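Side-chain contacts in putative uncharacterized protein (Chaetomium thermophilum, PDB 5T8V), which is the C-terminal part of the cohesin loader Scc2, a long array of helices that probably helps load cohesin onto chromatin: residues 21-26 against 59-64; 1066-1071 against 1130-1135; 472-477 against 485-490; 1255-1260 against 1302-1307; 263-268 against 274-279. One frame throughout, in Å; residues are numbered along the deposited sequence.

Contact 1: residues 21-26 against 59-64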
# COMPACT_ATOMS: atom_id res chain seq x y z
N LYS A 21 0.28 5.26 -77.31
CA LYS A 21 0.37 4.63 -78.62
C LYS A 21 1.75 4.82 -79.23
O LYS A 21 2.37 3.87 -79.70
CB LYS A 21 -0.71 5.19 -79.55
CG LYS A 21 -2.11 4.67 -79.28
CD LYS A 21 -3.03 4.86 -80.48
CE LYS A 21 -4.44 4.36 -80.19
NZ LYS A 21 -5.23 4.14 -81.44
N ALA A 22 2.25 6.06 -79.21
CA ALA A 22 3.57 6.34 -79.77
C ALA A 22 4.64 5.52 -79.07
O ALA A 22 5.39 4.77 -79.72
CB ALA A 22 3.87 7.84 -79.64
N TYR A 23 4.74 5.63 -77.75
CA TYR A 23 5.74 4.87 -77.02
C TYR A 23 5.60 3.38 -77.28
O TYR A 23 6.61 2.66 -77.41
CB TYR A 23 5.64 5.16 -75.52
CG TYR A 23 6.89 4.79 -74.77
CD1 TYR A 23 7.26 3.47 -74.60
CD2 TYR A 23 7.72 5.78 -74.25
CE1 TYR A 23 8.41 3.13 -73.92
CE2 TYR A 23 8.87 5.45 -73.57
CZ TYR A 23 9.21 4.12 -73.41
OH TYR A 23 10.36 3.79 -72.74
N LEU A 24 4.37 2.89 -77.35
CA LEU A 24 4.13 1.47 -77.61
C LEU A 24 4.73 1.06 -78.95
O LEU A 24 5.46 0.07 -79.04
CB LEU A 24 2.62 1.20 -77.59
CG LEU A 24 2.15 -0.25 -77.49
CD1 LEU A 24 2.33 -0.77 -76.07
CD2 LEU A 24 0.70 -0.35 -77.92
N GLN A 25 4.42 1.81 -80.01
CA GLN A 25 4.99 1.51 -81.32
C GLN A 25 6.52 1.55 -81.28
O GLN A 25 7.18 0.66 -81.82
CB GLN A 25 4.46 2.49 -82.37
CG GLN A 25 2.96 2.43 -82.58
CD GLN A 25 2.48 1.04 -82.99
OE1 GLN A 25 3.18 0.32 -83.71
NE2 GLN A 25 1.30 0.66 -82.52
N ALA A 26 7.08 2.57 -80.63
CA ALA A 26 8.54 2.65 -80.50
C ALA A 26 9.10 1.40 -79.83
O ALA A 26 10.17 0.91 -80.21
CB ALA A 26 8.92 3.90 -79.72
N GLN A 59 9.85 -0.73 -69.80
CA GLN A 59 8.69 -1.27 -69.08
C GLN A 59 8.16 -0.25 -68.09
O GLN A 59 6.94 -0.08 -67.95
CB GLN A 59 9.07 -2.56 -68.36
CG GLN A 59 9.08 -3.80 -69.26
CD GLN A 59 7.69 -4.24 -69.65
OE1 GLN A 59 6.71 -3.52 -69.44
NE2 GLN A 59 7.59 -5.44 -70.22
N THR A 60 9.05 0.45 -67.38
CA THR A 60 8.62 1.48 -66.44
C THR A 60 7.79 2.54 -67.15
O THR A 60 6.65 2.83 -66.75
CB THR A 60 9.84 2.12 -65.76
OG1 THR A 60 10.50 1.15 -64.95
CG2 THR A 60 9.42 3.29 -64.89
N LYS A 61 8.34 3.14 -68.21
CA LYS A 61 7.61 4.20 -68.90
C LYS A 61 6.27 3.69 -69.44
O LYS A 61 5.25 4.38 -69.34
CB LYS A 61 8.46 4.78 -70.03
CG LYS A 61 9.67 5.56 -69.53
CD LYS A 61 10.05 6.70 -70.47
CE LYS A 61 11.45 6.53 -71.03
NZ LYS A 61 11.66 7.33 -72.27
N LEU A 62 6.25 2.48 -70.01
CA LEU A 62 4.99 1.90 -70.45
C LEU A 62 4.00 1.83 -69.29
O LEU A 62 2.81 2.12 -69.46
CB LEU A 62 5.21 0.51 -71.04
CG LEU A 62 5.71 0.42 -72.48
CD1 LEU A 62 5.88 -1.04 -72.88
CD2 LEU A 62 4.78 1.13 -73.45
N GLN A 63 4.47 1.44 -68.11
CA GLN A 63 3.59 1.38 -66.95
C GLN A 63 3.01 2.75 -66.63
O GLN A 63 1.81 2.89 -66.38
CB GLN A 63 4.34 0.81 -65.75
CG GLN A 63 4.69 -0.66 -65.89
CD GLN A 63 5.81 -1.09 -64.97
OE1 GLN A 63 6.20 -0.36 -64.06
NE2 GLN A 63 6.33 -2.29 -65.20
N SER A 64 3.86 3.79 -66.65
CA SER A 64 3.37 5.14 -66.38
C SER A 64 2.28 5.53 -67.37
O SER A 64 1.19 5.98 -66.97
CB SER A 64 4.54 6.13 -66.44
OG SER A 64 4.11 7.44 -66.12
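Tyr23 carries most of this contact: its ring meets Leu62 near CD1 and the CB of Lys61 near CZ and OH, both reaching it obliquely from the same side. The apolar part comes first: Leu62 CD2 lies 3.6 Å from Tyr23 CD1, and the same methyl lies 4.1 Å from Leu24 CD1. One branch of Leu62 thus touches both successive residues of the facing helix. Lys61 makes the other half, crossing the tyrosine at about a right angle. Lys61 CB is 3.5 Å from Tyr23 CZ, and bends at chi2 and chi3 carry the chain round the phenol, with Lys61 CE 3.4 Å from Tyr23 OH. The ammonium ends in the ring plane, Lys61 NZ 3.6 Å from Tyr23 CE2, so this is an approach to the edge and not a cation-pi stack. Having CG anti to the backbone N (chi1 -161°) turns the ring across to 59-64. Without the ring, with an alanine here, the aliphatic chain of Lys61 would probably lose its support and one side of Leu62 be bared. The two helices run antiparallel at 155°, their segment axes 10.2 Å apart. On helix 81-96, Leu24 and Leu62 both touch Leu86, and Leu62 also touches Leu54 of the short strand 52-54.

Contact 2: residues 1066-1071 against 1130-1135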
# COMPACT_ATOMS: atom_id res chain seq x y z
N ILE A 1066 -8.67 2.58 53.12
CA ILE A 1066 -7.84 3.78 53.07
C ILE A 1066 -6.62 3.63 53.97
O ILE A 1066 -5.48 3.88 53.55
CB ILE A 1066 -8.67 5.03 53.43
CG1 ILE A 1066 -7.81 6.30 53.36
CG2 ILE A 1066 -9.31 4.91 54.82
CD1 ILE A 1066 -7.32 6.63 51.96
N LEU A 1067 -6.82 3.22 55.22
CA LEU A 1067 -5.71 3.16 56.15
C LEU A 1067 -4.89 1.88 56.01
O LEU A 1067 -3.86 1.75 56.68
CB LEU A 1067 -6.20 3.33 57.59
CG LEU A 1067 -7.43 2.57 58.08
CD1 LEU A 1067 -7.05 1.17 58.48
CD2 LEU A 1067 -8.06 3.31 59.25
N GLU A 1068 -5.30 0.95 55.15
CA GLU A 1068 -4.39 -0.10 54.70
C GLU A 1068 -3.66 0.30 53.43
O GLU A 1068 -2.59 -0.25 53.14
CB GLU A 1068 -5.15 -1.42 54.49
CG GLU A 1068 -6.03 -1.51 53.26
CD GLU A 1068 -6.86 -2.78 53.24
OE1 GLU A 1068 -6.75 -3.58 54.19
OE2 GLU A 1068 -7.63 -2.98 52.27
N THR A 1069 -4.21 1.25 52.66
CA THR A 1069 -3.40 1.94 51.66
C THR A 1069 -2.26 2.70 52.33
O THR A 1069 -1.13 2.72 51.83
CB THR A 1069 -4.27 2.90 50.85
OG1 THR A 1069 -5.31 2.17 50.19
CG2 THR A 1069 -3.44 3.65 49.81
N MET A 1070 -2.54 3.33 53.48
CA MET A 1070 -1.49 4.01 54.22
C MET A 1070 -0.33 3.08 54.56
O MET A 1070 0.83 3.51 54.60
CB MET A 1070 -2.06 4.62 55.50
CG MET A 1070 -3.11 5.70 55.27
SD MET A 1070 -2.47 7.18 54.46
CE MET A 1070 -2.79 6.82 52.73
N VAL A 1071 -0.61 1.79 54.79
CA VAL A 1071 0.45 0.83 55.09
C VAL A 1071 1.10 0.34 53.80
O VAL A 1071 2.34 0.25 53.70
CB VAL A 1071 -0.12 -0.34 55.91
CG1 VAL A 1071 0.97 -1.35 56.26
CG2 VAL A 1071 -0.80 0.17 57.18
N THR A 1130 -1.26 -10.46 49.97
CA THR A 1130 -1.82 -11.37 48.97
C THR A 1130 -3.33 -11.25 48.91
O THR A 1130 -3.92 -11.09 47.83
CB THR A 1130 -1.40 -12.81 49.27
OG1 THR A 1130 0.03 -12.93 49.22
CG2 THR A 1130 -2.02 -13.78 48.27
N ARG A 1131 -3.99 -11.31 50.07
CA ARG A 1131 -5.44 -11.17 50.11
C ARG A 1131 -5.90 -9.91 49.40
O ARG A 1131 -6.79 -9.95 48.54
CB ARG A 1131 -5.93 -11.17 51.56
CG ARG A 1131 -7.44 -10.99 51.71
CD ARG A 1131 -7.86 -10.82 53.16
NE ARG A 1131 -7.17 -9.69 53.79
CZ ARG A 1131 -7.47 -8.41 53.56
NH1 ARG A 1131 -8.44 -8.08 52.71
NH2 ARG A 1131 -6.79 -7.46 54.19
N ILE A 1132 -5.29 -8.77 49.73
CA ILE A 1132 -5.67 -7.52 49.08
C ILE A 1132 -5.44 -7.60 47.58
O ILE A 1132 -6.22 -7.06 46.79
CB ILE A 1132 -4.91 -6.33 49.71
CG1 ILE A 1132 -5.32 -6.17 51.18
CG2 ILE A 1132 -5.18 -5.04 48.94
CD1 ILE A 1132 -4.48 -5.17 51.95
N ALA A 1133 -4.37 -8.28 47.16
CA ALA A 1133 -4.02 -8.31 45.75
C ALA A 1133 -4.99 -9.18 44.94
O ALA A 1133 -5.22 -8.90 43.76
CB ALA A 1133 -2.59 -8.82 45.57
N THR A 1134 -5.56 -10.21 45.56
CA THR A 1134 -6.36 -11.20 44.84
C THR A 1134 -7.84 -11.14 45.20
O THR A 1134 -8.58 -12.08 44.91
CB THR A 1134 -5.81 -12.60 45.09
OG1 THR A 1134 -5.93 -12.92 46.48
CG2 THR A 1134 -4.35 -12.70 44.67
N SER A 1135 -8.29 -10.05 45.82
CA SER A 1135 -9.68 -9.91 46.23
C SER A 1135 -10.49 -8.99 45.33
O SER A 1135 -11.71 -9.16 45.21
CB SER A 1135 -9.76 -9.40 47.67
OG SER A 1135 -9.21 -10.34 48.57
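Glu1068 reaches across to Ile1132 and Arg1131, joining two successive modelled helices of the HEAT-type array, 1065-1086 and 1115-1133, by a buried acid, a methyl and a long ion pair. Its CB points at the other segment but stops short of touching it. With CG placed between the backbone N and the carbonyl carbon (chi1 74°), the extended chain then runs straight across. Glu1068 CG comes to 4.2 Å from Ile1132 CD1, and Glu1068 CD to 3.6 Å from the same methyl. That methyl meets the carboxylate from the opposite direction and touches both oxygens: Glu1068 OE1 is 3.6 Å and Glu1068 OE2 3.8 Å from Ile1132 CD1. At the tip, Glu1068 OE1 also faces the edge of the Arg1131 guanidinium, near its plane, in a long salt bridge of 3.9 Å to Arg1131 NH2. Carboxylate and guanidinium planes lie 33° apart. A bend at chi3 (57°) brings the guanidinium round to the glutamate, although Arg1131 CB does not point at it. Glu1068 is buried, so the arginine probably offsets its charge, though only loosely at this separation. Around the pair, Glu1068 also packs on Val1059 of helix 1050-1062 and on His1140 of helix 1139-1154, while Ile1132 leans on Ala1144 of that last helix.

Contact 3: residues 472-477 against 485-490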
# COMPACT_ATOMS: atom_id res chain seq x y z
N LYS A 472 -2.88 20.38 -18.88
CA LYS A 472 -1.75 21.22 -19.27
C LYS A 472 -2.03 21.93 -20.59
O LYS A 472 -1.93 23.16 -20.69
CB LYS A 472 -0.48 20.38 -19.37
CG LYS A 472 0.78 21.20 -19.55
CD LYS A 472 1.87 20.40 -20.23
CE LYS A 472 3.12 21.24 -20.43
NZ LYS A 472 4.14 20.52 -21.24
N MET A 473 -2.38 21.16 -21.63
CA MET A 473 -2.61 21.76 -22.94
C MET A 473 -3.72 22.81 -22.88
O MET A 473 -3.62 23.86 -23.52
CB MET A 473 -2.97 20.67 -23.95
CG MET A 473 -1.89 19.62 -24.16
SD MET A 473 -2.42 18.33 -25.30
CE MET A 473 -2.33 19.23 -26.85
N ALA A 474 -4.77 22.54 -22.11
CA ALA A 474 -5.91 23.45 -22.04
C ALA A 474 -5.63 24.68 -21.18
O ALA A 474 -6.38 25.66 -21.27
CB ALA A 474 -7.14 22.72 -21.50
N SER A 475 -4.59 24.65 -20.35
CA SER A 475 -4.25 25.81 -19.53
C SER A 475 -3.49 26.89 -20.30
O SER A 475 -3.21 27.94 -19.73
CB SER A 475 -3.43 25.38 -18.32
OG SER A 475 -2.14 24.94 -18.71
N ALA A 476 -3.15 26.65 -21.57
CA ALA A 476 -2.36 27.61 -22.32
C ALA A 476 -3.21 28.80 -22.77
O ALA A 476 -4.44 28.71 -22.89
CB ALA A 476 -1.73 26.93 -23.54
N LEU A 477 -2.54 29.92 -23.02
CA LEU A 477 -3.16 31.13 -23.54
C LEU A 477 -2.95 31.18 -25.05
O LEU A 477 -1.80 31.21 -25.52
CB LEU A 477 -2.57 32.37 -22.87
CG LEU A 477 -3.03 32.66 -21.44
CD1 LEU A 477 -1.84 33.02 -20.56
CD2 LEU A 477 -4.06 33.77 -21.43
N PHE A 485 -12.41 27.38 -27.91
CA PHE A 485 -13.45 26.35 -27.88
C PHE A 485 -12.92 25.07 -27.24
O PHE A 485 -13.56 24.49 -26.35
CB PHE A 485 -13.95 26.08 -29.29
CG PHE A 485 -15.04 25.05 -29.36
CD1 PHE A 485 -16.36 25.40 -29.19
CD2 PHE A 485 -14.73 23.72 -29.61
CE1 PHE A 485 -17.36 24.45 -29.25
CE2 PHE A 485 -15.73 22.77 -29.68
CZ PHE A 485 -17.04 23.13 -29.50
N LEU A 486 -11.75 24.61 -27.68
CA LEU A 486 -11.16 23.40 -27.12
C LEU A 486 -10.83 23.57 -25.64
O LEU A 486 -10.90 22.60 -24.89
CB LEU A 486 -9.89 23.03 -27.89
CG LEU A 486 -10.05 22.63 -29.35
CD1 LEU A 486 -8.68 22.45 -29.99
CD2 LEU A 486 -10.88 21.36 -29.49
N SER A 487 -10.47 24.78 -25.22
CA SER A 487 -10.12 25.00 -23.82
C SER A 487 -11.35 24.89 -22.93
O SER A 487 -11.33 24.20 -21.91
CB SER A 487 -9.45 26.36 -23.65
OG SER A 487 -9.11 26.61 -22.30
N ASP A 488 -12.44 25.56 -23.32
CA ASP A 488 -13.68 25.44 -22.55
C ASP A 488 -14.18 24.00 -22.57
O ASP A 488 -14.59 23.47 -21.53
CB ASP A 488 -14.74 26.38 -23.12
CG ASP A 488 -16.05 26.30 -22.38
OD1 ASP A 488 -16.11 26.76 -21.21
OD2 ASP A 488 -17.03 25.78 -22.95
N LEU A 489 -14.12 23.35 -23.73
CA LEU A 489 -14.60 21.98 -23.84
C LEU A 489 -13.78 21.04 -22.97
O LEU A 489 -14.32 20.11 -22.37
CB LEU A 489 -14.58 21.54 -25.30
CG LEU A 489 -15.18 20.17 -25.60
CD1 LEU A 489 -16.66 20.13 -25.26
CD2 LEU A 489 -14.95 19.83 -27.07
N ALA A 490 -12.46 21.25 -22.91
CA ALA A 490 -11.61 20.44 -22.06
C ALA A 490 -11.92 20.68 -20.59
O ALA A 490 -11.99 19.74 -19.80
CB ALA A 490 -10.14 20.73 -22.34
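Two donors grip Lys472 O just before Ala474 reaches over to Ser487: Ser475 N at 3.1 Å from Lys472 O, and Ser475 OG at 2.7 Å from that same oxygen. The hydroxyl comes in tilted 19° from the carbonyl plane. The carbonyl of Ala474, for its part, points to Ser487 on the next helix. There Ser487 OG donates to Ala474 O at 3.1 Å, in the carbonyl plane and on a lone pair, with a C=O...OG angle of 144°. The hydroxyl arrives because OG stands anti to the backbone N of Ser487 (chi1 179°), reaching out from helix 481-494. Beside this bond, Ala474 CB meets Ala490 CB at 3.7 Å, methyl against methyl. All three residues are small, and the backbones come close, with Ala474 CA 4.8 Å from Ser487 CA. Were Ser487 replaced by an alanine, Ala474 O would probably be left without this donor and the helix end freed to shift against its neighbour. Both helices also lean on helix 590-602, through Met473 on Leu595 and Leu486 on Ser596. The chemistry is that of two consecutive helices meeting closely: one hydroxyl serves a carbonyl near the C-terminal end of helix 446-474, while an alanine pair lets the two backbones draw together.

Contact 4: residues 1255-1260 against 1302-1307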
# COMPACT_ATOMS: atom_id res chain seq x y z
N GLN A 1255 -7.72 -33.00 34.35
CA GLN A 1255 -8.51 -32.24 35.31
C GLN A 1255 -10.00 -32.29 34.99
O GLN A 1255 -10.80 -31.81 35.80
CB GLN A 1255 -8.03 -30.79 35.35
CG GLN A 1255 -6.76 -30.58 36.16
CD GLN A 1255 -7.04 -30.42 37.65
OE1 GLN A 1255 -7.88 -29.62 38.05
NE2 GLN A 1255 -6.33 -31.19 38.47
N ILE A 1256 -10.39 -32.84 33.84
CA ILE A 1256 -11.79 -32.93 33.47
C ILE A 1256 -12.42 -34.25 33.89
O ILE A 1256 -13.65 -34.35 33.96
CB ILE A 1256 -11.98 -32.72 31.96
CG1 ILE A 1256 -11.24 -31.45 31.50
CG2 ILE A 1256 -13.45 -32.58 31.61
CD1 ILE A 1256 -11.18 -31.27 30.00
N ASP A 1257 -11.61 -35.27 34.19
CA ASP A 1257 -12.13 -36.56 34.64
C ASP A 1257 -13.02 -36.34 35.86
O ASP A 1257 -12.93 -35.30 36.52
CB ASP A 1257 -10.98 -37.51 34.98
CG ASP A 1257 -11.32 -38.96 34.68
OD1 ASP A 1257 -12.53 -39.28 34.57
OD2 ASP A 1257 -10.39 -39.78 34.56
N PHE A 1258 -13.88 -37.31 36.17
CA PHE A 1258 -14.86 -37.12 37.22
C PHE A 1258 -15.24 -38.46 37.83
O PHE A 1258 -15.02 -39.52 37.25
CB PHE A 1258 -16.11 -36.41 36.69
CG PHE A 1258 -16.71 -37.07 35.48
CD1 PHE A 1258 -16.24 -36.77 34.22
CD2 PHE A 1258 -17.74 -37.98 35.61
CE1 PHE A 1258 -16.79 -37.37 33.10
CE2 PHE A 1258 -18.29 -38.59 34.50
CZ PHE A 1258 -17.82 -38.28 33.24
N ASP A 1259 -15.83 -38.39 39.03
CA ASP A 1259 -16.34 -39.55 39.74
C ASP A 1259 -17.74 -39.20 40.23
O ASP A 1259 -17.90 -38.38 41.14
CB ASP A 1259 -15.43 -39.92 40.92
CG ASP A 1259 -15.55 -41.38 41.31
OD1 ASP A 1259 -16.60 -41.99 41.02
OD2 ASP A 1259 -14.59 -41.91 41.90
N ILE A 1260 -18.75 -39.81 39.61
CA ILE A 1260 -20.14 -39.56 39.99
C ILE A 1260 -20.26 -39.75 41.50
O ILE A 1260 -20.02 -40.85 42.01
CB ILE A 1260 -21.11 -40.46 39.22
CG1 ILE A 1260 -21.10 -40.08 37.74
CG2 ILE A 1260 -22.52 -40.34 39.78
CD1 ILE A 1260 -21.91 -40.99 36.84
N GLU A 1302 -9.84 -38.24 23.47
CA GLU A 1302 -10.47 -39.48 23.03
C GLU A 1302 -10.30 -40.58 24.07
O GLU A 1302 -11.22 -41.36 24.33
CB GLU A 1302 -9.90 -39.92 21.69
CG GLU A 1302 -10.21 -38.98 20.53
CD GLU A 1302 -9.47 -39.35 19.26
OE1 GLU A 1302 -8.70 -40.33 19.29
OE2 GLU A 1302 -9.65 -38.65 18.24
N ARG A 1303 -9.11 -40.67 24.68
CA ARG A 1303 -8.86 -41.69 25.69
C ARG A 1303 -9.79 -41.50 26.89
O ARG A 1303 -10.42 -42.45 27.36
CB ARG A 1303 -7.39 -41.65 26.11
CG ARG A 1303 -6.98 -42.75 27.07
CD ARG A 1303 -5.46 -42.92 27.13
NE ARG A 1303 -4.78 -41.66 27.46
CZ ARG A 1303 -4.18 -40.87 26.58
NH1 ARG A 1303 -4.16 -41.17 25.28
NH2 ARG A 1303 -3.59 -39.75 27.00
N LEU A 1304 -9.88 -40.27 27.39
CA LEU A 1304 -10.76 -39.99 28.52
C LEU A 1304 -12.21 -40.29 28.18
O LEU A 1304 -12.90 -41.02 28.91
CB LEU A 1304 -10.61 -38.53 28.95
CG LEU A 1304 -11.69 -37.99 29.90
CD1 LEU A 1304 -11.78 -38.83 31.17
CD2 LEU A 1304 -11.41 -36.53 30.25
N VAL A 1305 -12.70 -39.74 27.07
CA VAL A 1305 -14.10 -39.94 26.68
C VAL A 1305 -14.41 -41.42 26.55
O VAL A 1305 -15.45 -41.90 27.03
CB VAL A 1305 -14.39 -39.17 25.38
CG1 VAL A 1305 -15.76 -39.55 24.82
CG2 VAL A 1305 -14.32 -37.67 25.62
N ALA A 1306 -13.51 -42.18 25.92
CA ALA A 1306 -13.74 -43.61 25.74
C ALA A 1306 -13.59 -44.39 27.05
O ALA A 1306 -14.10 -45.51 27.14
CB ALA A 1306 -12.78 -44.17 24.69
N SER A 1307 -12.91 -43.83 28.04
CA SER A 1307 -12.74 -44.50 29.32
C SER A 1307 -13.92 -44.28 30.26
O SER A 1307 -14.52 -45.24 30.75
CB SER A 1307 -11.44 -44.04 29.99
OG SER A 1307 -10.31 -44.43 29.23
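Leu1304 CD1 lies over a face of the Asp1257 carboxylate, 3.5 Å from Asp1257 OD1 and 3.8 Å from Asp1257 OD2. The same group is held by polar bonds to other residues. Phe1258 N donates to Asp1257 OD1 at 2.9 Å, a bent bond (139° at the hydrogen) that meets the oxygen on its anti side, 26° out of the carboxylate plane. Thr1308 OG1 also hydrogen-bonds to OD1. The second flat group, the Phe1258 ring, has Ile1256 O in its plane at the edge. Leucine's other branch takes the apolar share, with Leu1304 CD2 4.2 Å from Ile1256 CB. A chi1 of 166° leaves CG of Leu1304 beside its carbonyl carbon, which sends both methyls out to the loop. In this mainly helical HEAT-repeat protein, the contact settles the link between helices 1243-1254 and 1271-1284 on the side of the long helix 1291-1319, as a connecting loop packed against a later helix of the array.

Contact 5: residues 263-268 against 274-279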
# COMPACT_ATOMS: atom_id res chain seq x y z
N GLN A 263 -4.92 -5.33 -47.13
CA GLN A 263 -5.77 -5.60 -48.28
C GLN A 263 -6.36 -7.01 -48.21
O GLN A 263 -7.58 -7.18 -48.31
CB GLN A 263 -4.98 -5.40 -49.57
CG GLN A 263 -5.12 -4.01 -50.13
CD GLN A 263 -6.39 -3.85 -50.94
OE1 GLN A 263 -6.47 -4.31 -52.07
NE2 GLN A 263 -7.39 -3.20 -50.36
N ILE A 264 -5.50 -8.02 -48.04
CA ILE A 264 -6.00 -9.39 -47.92
C ILE A 264 -7.01 -9.48 -46.78
O ILE A 264 -8.07 -10.11 -46.91
CB ILE A 264 -4.82 -10.36 -47.71
CG1 ILE A 264 -3.88 -10.30 -48.92
CG2 ILE A 264 -5.34 -11.79 -47.50
CD1 ILE A 264 -2.60 -11.12 -48.74
N PHE A 265 -6.70 -8.84 -45.64
CA PHE A 265 -7.58 -8.88 -44.48
C PHE A 265 -8.93 -8.26 -44.79
O PHE A 265 -9.96 -8.71 -44.26
CB PHE A 265 -6.90 -8.15 -43.32
CG PHE A 265 -7.70 -8.13 -42.05
CD1 PHE A 265 -8.63 -7.14 -41.81
CD2 PHE A 265 -7.51 -9.10 -41.08
CE1 PHE A 265 -9.36 -7.11 -40.64
CE2 PHE A 265 -8.24 -9.09 -39.91
CZ PHE A 265 -9.17 -8.09 -39.69
N LEU A 266 -8.96 -7.23 -45.64
CA LEU A 266 -10.20 -6.51 -45.90
C LEU A 266 -11.09 -7.25 -46.89
O LEU A 266 -12.31 -7.34 -46.68
CB LEU A 266 -9.87 -5.11 -46.41
CG LEU A 266 -11.01 -4.20 -46.86
CD1 LEU A 266 -10.61 -2.76 -46.63
CD2 LEU A 266 -11.34 -4.41 -48.34
N LEU A 267 -10.52 -7.78 -47.97
CA LEU A 267 -11.30 -8.39 -49.04
C LEU A 267 -11.73 -9.82 -48.73
O LEU A 267 -12.32 -10.46 -49.60
CB LEU A 267 -10.50 -8.36 -50.34
CG LEU A 267 -10.33 -6.98 -50.97
CD1 LEU A 267 -8.86 -6.72 -51.30
CD2 LEU A 267 -11.18 -6.85 -52.22
N ASN A 268 -11.46 -10.33 -47.53
CA ASN A 268 -11.82 -11.70 -47.16
C ASN A 268 -12.22 -11.74 -45.70
O ASN A 268 -11.42 -12.07 -44.82
CB ASN A 268 -10.66 -12.66 -47.44
CG ASN A 268 -10.32 -12.76 -48.91
OD1 ASN A 268 -10.89 -13.57 -49.64
ND2 ASN A 268 -9.38 -11.93 -49.36
N GLY A 274 -8.41 -15.62 -38.76
CA GLY A 274 -7.27 -16.46 -39.07
C GLY A 274 -6.01 -15.65 -39.23
O GLY A 274 -5.01 -15.88 -38.54
N ILE A 275 -6.06 -14.67 -40.14
CA ILE A 275 -4.91 -13.82 -40.43
C ILE A 275 -4.31 -13.33 -39.12
O ILE A 275 -3.18 -13.68 -38.77
CB ILE A 275 -5.32 -12.65 -41.34
CG1 ILE A 275 -5.79 -13.18 -42.70
CG2 ILE A 275 -4.16 -11.67 -41.53
CD1 ILE A 275 -6.52 -12.17 -43.54
N ILE A 276 -5.08 -12.52 -38.39
CA ILE A 276 -4.67 -12.02 -37.09
C ILE A 276 -4.02 -13.15 -36.31
O ILE A 276 -2.86 -13.05 -35.91
CB ILE A 276 -5.87 -11.42 -36.32
CG1 ILE A 276 -6.34 -10.13 -37.00
CG2 ILE A 276 -5.50 -11.15 -34.86
CD1 ILE A 276 -7.63 -9.57 -36.45
N ASP A 277 -4.76 -14.24 -36.12
CA ASP A 277 -4.26 -15.35 -35.32
C ASP A 277 -2.85 -15.73 -35.74
O ASP A 277 -1.92 -15.71 -34.93
CB ASP A 277 -5.21 -16.55 -35.43
CG ASP A 277 -6.37 -16.46 -34.46
OD1 ASP A 277 -6.72 -15.34 -34.04
OD2 ASP A 277 -6.95 -17.52 -34.12
N GLU A 278 -2.66 -16.04 -37.02
CA GLU A 278 -1.33 -16.49 -37.44
C GLU A 278 -0.31 -15.38 -37.27
O GLU A 278 0.82 -15.63 -36.82
CB GLU A 278 -1.36 -17.02 -38.87
CG GLU A 278 -1.99 -16.12 -39.91
CD GLU A 278 -2.17 -16.84 -41.24
OE1 GLU A 278 -1.86 -18.04 -41.32
OE2 GLU A 278 -2.64 -16.19 -42.21
N ILE A 279 -0.68 -14.13 -37.58
CA ILE A 279 0.24 -13.02 -37.38
C ILE A 279 0.68 -12.97 -35.93
O ILE A 279 1.83 -12.61 -35.63
CB ILE A 279 -0.41 -11.69 -37.83
CG1 ILE A 279 -0.47 -11.63 -39.36
CG2 ILE A 279 0.37 -10.49 -37.28
CD1 ILE A 279 -1.23 -10.44 -39.90
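Ile275 is the main bump here, and the hollow it fills lies on the backbone of Phe265 beside Ile264. The Ile275 CD1 methyl sits 3.6 Å from Phe265 CA and 4.0 Å from Phe265 CB, while Ile264 CG2 adds a second wall, 4.1 Å from Ile275 CD1. The isoleucine reaches this depth because its CG1 is anti to the carbonyl carbon (chi1 -64°) and the chain then extends (chi2 166°). Phe265 answers with a bump of its own. Its ring leans over helix 272-282, and Ile276 receives it obliquely: Phe265 CE2 is 3.5 Å from Ile276 CD1 and 3.6 Å from Ile276 CG1. The ring thus wedges between two consecutive isoleucines, and all four side chains are buried. The segment axes run roughly antiparallel, at 147° and 10.8 Å apart, as in a short helical hairpin, whose turn Arg272 holds by hydrogen bonds to Phe265 O and Leu266 O. Neighbouring helices enclose this interlock: Ile264 and Ile275 touch Glu225 of helix 218-232, Phe265 and Ile276 both lie on Leu313 of helix 305-315, and Ile276 meets Tyr381 and Val382 of helix 357-391.

In the fold
Along the chain the order is contact 1, contact 5, contact 3, contact 2 and contact 4, and none touches another. Contacts 1 and 5 are the closest pair by centres, 36 Å apart; contacts 2 and 4 follow at 41 Å, like contacts 3 and 5. Contacts 1 and 2 stand 125 Å apart between centres, on opposite sides of the chain's centre. No two share a helix. The five therefore sample successive stretches of a long HEAT-repeat array, two-thirds helix, built by local pairings: contacts 1, 2, 3 and 5 each join two successive modelled helices, while contact 4 packs a loop on a later helix. Such an extended body suits a protein that probably acts on cohesin and chromatin.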